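YghZ aldo-keto reductase (Escherichia coli, PDB 3N6Q) probably reduces aldehydes and ketones with a nicotinamide cofactor, as a TIM-barrel member of the aldo-keto reductase family. Local coordinates at residues E75-G78 / R79-E83; E83-A86 / A87-D90. All coordinates share one frame; numbering follows the deposited sequence. Where two conformers were deposited one is given.

In the fold
Contacts 1 and 2 follow each other along the chain, share E83, and have centres about 9 Å apart. Contact 1 takes up all but the first three residues and the last of helix 72-84, the helix of a beta-alpha-beta unit whose strands 59-61 and 93-98 are parallel neighbours in the barrel sheet. Contact 2 takes over where that helix ends and carries the chain into the loop before strand 93-98. The two meet where L80 O packs against F85 CD2 at 3.7 Å. Their centres lie about 20 and 21 Å from the centre of the chain: helix and turn form one crossover on the outside of the TIM barrel, and the residues after the turn meet a second subunit.

Contact 1. Residues E75-G78 / R79-E83; sequences ENFG and RLLRE. With MG (magnesium ion), chain J.
The F77 ring carries L81 on one face: L81 CG sits 3.9 Å from the ring centroid, 25° off the normal and shifted toward the rim, a CH-pi contact. L81 CD2 reaches F77 CZ at 3.5 Å, so the leucine branch lies across the outer end of the phenyl. The other flat group, the R82 guanidinium, has G78 O 3.5 Å above its centre in the conformer given; a second conformer makes this placing uncertain. F77 CG is anti to the backbone N (chi1 -176°), which lays the ring against L81 one turn on, although the first side-chain bond points away from 79-83. Four backbone i to i+4 bonds hold the two turns together: R79 N to E75 O, L80 N to N76 O, L81 N to F77 O (2.8 Å) and R82 N to G78 O. E75 O is gripped twice, by R79 N and by a water that donates to it at 2.7 Å.

This is i to i+4 packing on the barrel-facing side of the helix in the beta-alpha-beta unit 59-61, 72-84, 93-98, with F77 and L81 set against I94. L80 packs on helix 42-54, and N76 ND2 hydrogen-bonds to F36 O. With F77 cut back to an alanine, L81 CG and CD2 would probably lose their aromatic partner, and a gap would be likely to open beside I94. E83 OE2 lies 1.8 Å from the magnesium ion, shorter than usual, so that geometry is doubtful. The chemistry is divided round the helix: apolar groups join it to strand and adjoining helix; on the exposed side, in one conformer, R82 shares the water with E75 O; and the E83 carboxylate probably has its negative charge stabilised, mainly by its salt bridge to R46.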
ATOM      1  N   GLU B  75       2.921  -1.173 -27.687  1.00 15.69           N
ATOM      2  CA  GLU B  75       2.734   0.250 -28.147  1.00 16.20           C
ATOM      3  C   GLU B  75       1.572   0.411 -29.145  1.00 16.19           C
ATOM      4  O   GLU B  75       0.746   1.330 -29.028  1.00 16.74           O
ATOM      5  CB  GLU B  75       3.999   0.736 -28.853  1.00 17.70           C
ATOM      6  CG  GLU B  75       5.152   0.850 -27.953  1.00 24.47           C
ATOM      7  CD  GLU B  75       6.429   1.359 -28.658  1.00 33.91           C
ATOM      8  OE1 GLU B  75       6.520   1.373 -29.892  1.00 31.54           O
ATOM      9  OE2 GLU B  75       7.380   1.726 -27.931  1.00 38.22           O
ATOM     10  N   ASN B  76       1.502  -0.504 -30.102  1.00 14.37           N
ATOM     11  CA  ASN B  76       0.482  -0.437 -31.171  1.00 15.15           C
ATOM     12  C   ASN B  76      -0.866  -0.706 -30.594  1.00 16.08           C
ATOM     13  O   ASN B  76      -1.850   0.024 -30.835  1.00 15.30           O
ATOM     14  CB  ASN B  76       0.809  -1.434 -32.288  1.00 13.35           C
ATOM     15  CG  ASN B  76       1.888  -0.947 -33.206  1.00 20.03           C
ATOM     16  OD1 ASN B  76       2.049   0.276 -33.388  1.00 21.55           O
ATOM     17  ND2 ASN B  76       2.660  -1.856 -33.759  1.00 14.74           N
ATOM     18  N   PHE B  77      -0.933  -1.746 -29.759  1.00 15.09           N
ATOM     19  CA  PHE B  77      -2.147  -1.941 -28.999  1.00 16.66           C
ATOM     20  C   PHE B  77      -2.538  -0.725 -28.179  1.00 17.87           C
ATOM     21  O   PHE B  77      -3.729  -0.342 -28.111  1.00 18.58           O
ATOM     22  CB  PHE B  77      -2.011  -3.182 -28.068  1.00 15.34           C
ATOM     23  CG  PHE B  77      -3.259  -3.512 -27.306  1.00 17.45           C
ATOM     24  CD1 PHE B  77      -4.316  -4.196 -27.932  1.00 22.92           C
ATOM     25  CD2 PHE B  77      -3.312  -3.310 -25.931  1.00 22.25           C
ATOM     26  CE1 PHE B  77      -5.441  -4.599 -27.221  1.00 24.06           C
ATOM     27  CE2 PHE B  77      -4.433  -3.711 -25.204  1.00 24.40           C
ATOM     28  CZ  PHE B  77      -5.508  -4.351 -25.863  1.00 30.08           C
ATOM     29  N   GLY B  78      -1.582  -0.135 -27.472  1.00 16.57           N
ATOM     30  CA  GLY B  78      -1.953   1.074 -26.701  1.00 18.17           C
ATOM     31  C   GLY B  78      -2.542   2.190 -27.580  1.00 16.40           C
ATOM     32  O   GLY B  78      -3.460   2.884 -27.177  1.00 19.20           O
ATOM     33  N   ARG B  79      -1.997   2.367 -28.754  1.00 19.25           N
ATOM     34  CA  ARG B  79      -2.502   3.429 -29.659  1.00 18.99           C
ATOM     35  C   ARG B  79      -3.927   3.115 -30.080  1.00 19.41           C
ATOM     36  O   ARG B  79      -4.808   4.003 -30.141  1.00 19.56           O
ATOM     37  CB  ARG B  79      -1.651   3.433 -30.906  1.00 19.09           C
ATOM     38  CG  ARG B  79      -0.225   3.936 -30.691  1.00 31.08           C
ATOM     39  CD  ARG B  79       0.497   4.048 -32.042  1.00 47.57           C
ATOM     40  NE  ARG B  79      -0.070   5.130 -32.873  1.00 55.79           N
ATOM     41  CZ  ARG B  79       0.267   5.370 -34.145  1.00 58.06           C
ATOM     42  NH1 ARG B  79       1.189   4.625 -34.761  1.00 58.67           N
ATOM     43  NH2 ARG B  79      -0.315   6.368 -34.807  1.00 58.27           N
ATOM     44  N   LEU B  80      -4.139   1.855 -30.464  1.00 17.86           N
ATOM     45  CA  LEU B  80      -5.480   1.445 -30.930  1.00 17.83           C
ATOM     46  C   LEU B  80      -6.487   1.475 -29.817  1.00 18.61           C
ATOM     47  O   LEU B  80      -7.674   1.836 -30.063  1.00 19.51           O
ATOM     48  CB  LEU B  80      -5.447   0.086 -31.647  1.00 17.77           C
ATOM     49  CG  LEU B  80      -4.626   0.126 -32.931  1.00 17.09           C
ATOM     50  CD1 LEU B  80      -4.455  -1.320 -33.439  1.00 19.47           C
ATOM     51  CD2 LEU B  80      -5.355   0.978 -33.989  1.00 20.74           C
ATOM     52  N   LEU B  81      -6.052   1.174 -28.573  1.00 18.54           N
ATOM     53  CA  LEU B  81      -6.939   1.274 -27.411  1.00 21.28           C
ATOM     54  C   LEU B  81      -7.407   2.711 -27.245  1.00 22.89           C
ATOM     55  O   LEU B  81      -8.600   2.965 -26.987  1.00 22.44           O
ATOM     56  CB  LEU B  81      -6.249   0.864 -26.118  1.00 23.15           C
ATOM     57  CG  LEU B  81      -6.024  -0.540 -25.585  1.00 30.06           C
ATOM     58  CD1 LEU B  81      -5.712  -0.364 -24.041  1.00 32.58           C
ATOM     59  CD2 LEU B  81      -7.307  -1.396 -25.834  1.00 30.38           C
ATOM     60  N   ARG B  82      -6.460   3.649 -27.339  1.00 21.96           N
ATOM     61  CA  ARG B  82      -6.796   5.066 -27.202  0.50 23.03           C
ATOM     62  C   ARG B  82      -7.687   5.533 -28.347  1.00 22.50           C
ATOM     63  O   ARG B  82      -8.611   6.313 -28.129  1.00 26.06           O
ATOM     64  CB  ARG B  82      -5.536   5.954 -27.083  0.50 21.46           C
ATOM     65  CG  ARG B  82      -4.893   5.887 -25.706  0.50 22.26           C
ATOM     66  CD  ARG B  82      -3.598   6.744 -25.573  0.50 27.02           C
ATOM     67  NE  ARG B  82      -2.631   6.514 -26.647  0.50 28.19           N
ATOM     68  CZ  ARG B  82      -1.524   5.788 -26.515  0.50 25.91           C
ATOM     69  NH1 ARG B  82      -1.204   5.233 -25.360  0.50 27.83           N
ATOM     70  NH2 ARG B  82      -0.719   5.646 -27.536  0.50 17.88           N
ATOM     71  N   GLU B  83      -7.415   5.086 -29.571  1.00 24.05           N
ATOM     72  CA  GLU B  83      -8.168   5.565 -30.745  1.00 22.93           C
ATOM     73  C   GLU B  83      -9.584   4.971 -30.798  1.00 25.70           C
ATOM     74  O   GLU B  83     -10.576   5.710 -30.976  1.00 23.46           O
ATOM     75  CB  GLU B  83      -7.436   5.294 -32.070  1.00 23.84           C
ATOM     76  CG  GLU B  83      -6.283   6.304 -32.409  1.00 24.11           C
ATOM     77  CD  GLU B  83      -5.735   6.149 -33.816  1.00 35.58           C
ATOM     78  OE1 GLU B  83      -6.246   5.273 -34.534  1.00 30.62           O
ATOM     79  OE2 GLU B  83      -4.859   6.976 -34.267  1.00 32.38           O
TER
HETATM   80 MG    MG J 401      -4.356   7.251 -36.005  1.00 12.55          MG
HETATM   81  O   HOH W   1       1.033   3.481 -27.448  1.00 45.72           O

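Contact 2. Residues E83-A86 / A87-D90; sequences EDFA and AYRD. With MG (magnesium ion), chain J.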
ATOM      1  N   GLU B  83      -7.415   5.086 -29.571  1.00 24.05           N
ATOM      2  CA  GLU B  83      -8.168   5.565 -30.745  1.00 22.93           C
ATOM      3  C   GLU B  83      -9.584   4.971 -30.798  1.00 25.70           C
ATOM      4  O   GLU B  83     -10.576   5.710 -30.976  1.00 23.46           O
ATOM      5  CB  GLU B  83      -7.436   5.294 -32.070  1.00 23.84           C
ATOM      6  CG  GLU B  83      -6.283   6.304 -32.409  1.00 24.11           C
ATOM      7  CD  GLU B  83      -5.735   6.149 -33.816  1.00 35.58           C
ATOM      8  OE1 GLU B  83      -6.246   5.273 -34.534  1.00 30.62           O
ATOM      9  OE2 GLU B  83      -4.859   6.976 -34.267  1.00 32.38           O
ATOM     10  N   ASP B  84      -9.703   3.658 -30.533  1.00 21.67           N
ATOM     11  CA  ASP B  84     -10.961   2.939 -30.814  1.00 20.94           C
ATOM     12  C   ASP B  84     -11.655   2.365 -29.579  1.00 21.12           C
ATOM     13  O   ASP B  84     -12.836   1.978 -29.659  1.00 20.27           O
ATOM     14  CB  ASP B  84     -10.685   1.799 -31.785  1.00 19.27           C
ATOM     15  CG  ASP B  84     -10.423   2.272 -33.210  1.00 27.29           C
ATOM     16  OD1 ASP B  84     -10.755   3.435 -33.565  1.00 28.56           O
ATOM     17  OD2 ASP B  84      -9.951   1.433 -34.001  1.00 23.16           O
ATOM     18  N   PHE B  85     -10.920   2.209 -28.472  1.00 19.00           N
ATOM     19  CA  PHE B  85     -11.464   1.496 -27.331  1.00 20.34           C
ATOM     20  C   PHE B  85     -11.488   2.327 -26.056  1.00 21.90           C
ATOM     21  O   PHE B  85     -11.648   1.775 -25.013  1.00 21.88           O
ATOM     22  CB  PHE B  85     -10.711   0.161 -27.085  1.00 21.02           C
ATOM     23  CG  PHE B  85     -10.882  -0.852 -28.177  1.00 20.09           C
ATOM     24  CD1 PHE B  85     -11.774  -1.912 -28.002  1.00 23.31           C
ATOM     25  CD2 PHE B  85     -10.049  -0.851 -29.284  1.00 19.27           C
ATOM     26  CE1 PHE B  85     -11.901  -2.882 -28.980  1.00 22.98           C
ATOM     27  CE2 PHE B  85     -10.142  -1.811 -30.268  1.00 22.52           C
ATOM     28  CZ  PHE B  85     -11.112  -2.819 -30.135  1.00 21.47           C
ATOM     29  N   ALA B  86     -11.443   3.652 -26.157  1.00 23.28           N
ATOM     30  CA  ALA B  86     -11.516   4.509 -24.962  1.00 25.67           C
ATOM     31  C   ALA B  86     -12.764   4.322 -24.132  1.00 26.23           C
ATOM     32  O   ALA B  86     -12.722   4.465 -22.911  1.00 30.91           O
ATOM     33  CB  ALA B  86     -11.343   5.997 -25.339  1.00 27.25           C
ATOM     34  N   ALA B  87     -13.887   3.994 -24.738  1.00 23.44           N
ATOM     35  CA  ALA B  87     -15.062   3.783 -23.934  1.00 23.21           C
ATOM     36  C   ALA B  87     -15.199   2.317 -23.496  1.00 21.64           C
ATOM     37  O   ALA B  87     -16.169   1.978 -22.818  1.00 20.73           O
ATOM     38  CB  ALA B  87     -16.312   4.228 -24.684  1.00 24.30           C
ATOM     39  N   TYR B  88     -14.277   1.451 -23.929  1.00 19.16           N
ATOM     40  CA  TYR B  88     -14.540  -0.004 -23.780  1.00 18.80           C
ATOM     41  C   TYR B  88     -13.480  -0.696 -22.921  1.00 18.82           C
ATOM     42  O   TYR B  88     -13.469  -1.931 -22.858  1.00 17.74           O
ATOM     43  CB  TYR B  88     -14.529  -0.713 -25.136  1.00 19.08           C
ATOM     44  CG  TYR B  88     -15.661  -0.284 -26.070  1.00 19.80           C
ATOM     45  CD1 TYR B  88     -17.001  -0.381 -25.672  1.00 21.47           C
ATOM     46  CD2 TYR B  88     -15.369   0.165 -27.354  1.00 19.69           C
ATOM     47  CE1 TYR B  88     -18.044   0.028 -26.538  1.00 24.78           C
ATOM     48  CE2 TYR B  88     -16.399   0.569 -28.235  1.00 23.13           C
ATOM     49  CZ  TYR B  88     -17.716   0.467 -27.828  1.00 25.26           C
ATOM     50  OH  TYR B  88     -18.704   0.862 -28.713  1.00 24.53           O
ATOM     51  N   ARG B  89     -12.548   0.054 -22.318  1.00 17.08           N
ATOM     52  CA  ARG B  89     -11.478  -0.643 -21.582  1.00 17.89           C
ATOM     53  C   ARG B  89     -11.996  -1.580 -20.505  1.00 17.04           C
ATOM     54  O   ARG B  89     -11.382  -2.652 -20.239  1.00 17.77           O
ATOM     55  CB  ARG B  89     -10.442   0.346 -20.997  1.00 16.56           C
ATOM     56  CG  ARG B  89      -9.189  -0.353 -20.527  1.00 16.78           C
ATOM     57  CD  ARG B  89      -9.248  -0.613 -19.020  1.00 16.89           C
ATOM     58  NE  ARG B  89      -8.062  -1.330 -18.504  1.00 17.44           N
ATOM     59  CZ  ARG B  89      -7.874  -2.658 -18.527  1.00 18.81           C
ATOM     60  NH1 ARG B  89      -8.746  -3.486 -19.171  1.00 14.32           N
ATOM     61  NH2 ARG B  89      -6.768  -3.185 -17.955  1.00 14.60           N
ATOM     62  N   ASP B  90     -13.064  -1.181 -19.809  1.00 16.20           N
ATOM     63  CA  ASP B  90     -13.558  -1.982 -18.688  1.00 16.39           C
ATOM     64  C   ASP B  90     -14.363  -3.229 -19.144  1.00 14.87           C
ATOM     65  O   ASP B  90     -14.769  -4.036 -18.295  1.00 14.72           O
ATOM     66  CB  ASP B  90     -14.376  -1.124 -17.689  1.00 16.08           C
ATOM     67  CG  ASP B  90     -13.489  -0.021 -17.010  1.00 19.16           C
ATOM     68  OD1 ASP B  90     -12.218  -0.146 -17.040  1.00 19.00           O
ATOM     69  OD2 ASP B  90     -14.051   0.858 -16.341  1.00 19.67           O
TER
HETATM   70 MG    MG J 401      -4.356   7.251 -36.005  1.00 12.55          MG
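F85 and Y88 share a first torsion of -66°, each CG lying anti to its carbonyl carbon, and the two side chains cross at about a right angle where the chain leaves the helix. Y88 CB comes up at the edge of the F85 ring, near its plane, 4.2 Å from F85 CD1. The Y88 ring in turn presents an edge to the backbone, with Y88 CD2 3.9 Å from D84 O. One backbone i to i+3 hydrogen bond closes the turn: Y88 N donates to F85 O at 2.9 Å, fairly straight at the hydrogen (160°) but reaching the oxygen from well above the carbonyl plane, 59° out of it. With the backbone angles of A86 and A87, this makes 85-88 a type I beta turn directly after the helix.

Outside the turn, F85 meets the W3 ring edge-to-face and Y88 OH hydrogen-bonds to A5 N, tying the N-terminal segment to the turn. D84 forms salt bridges with R46 and R50 of helix 42-54, and R89 with D133 of strand 132-137. The turn thus links helix 72-84 to strand 93-98, and just beyond it D90 OD2 hydrogen-bonds to Q122 NE2 of a second subunit.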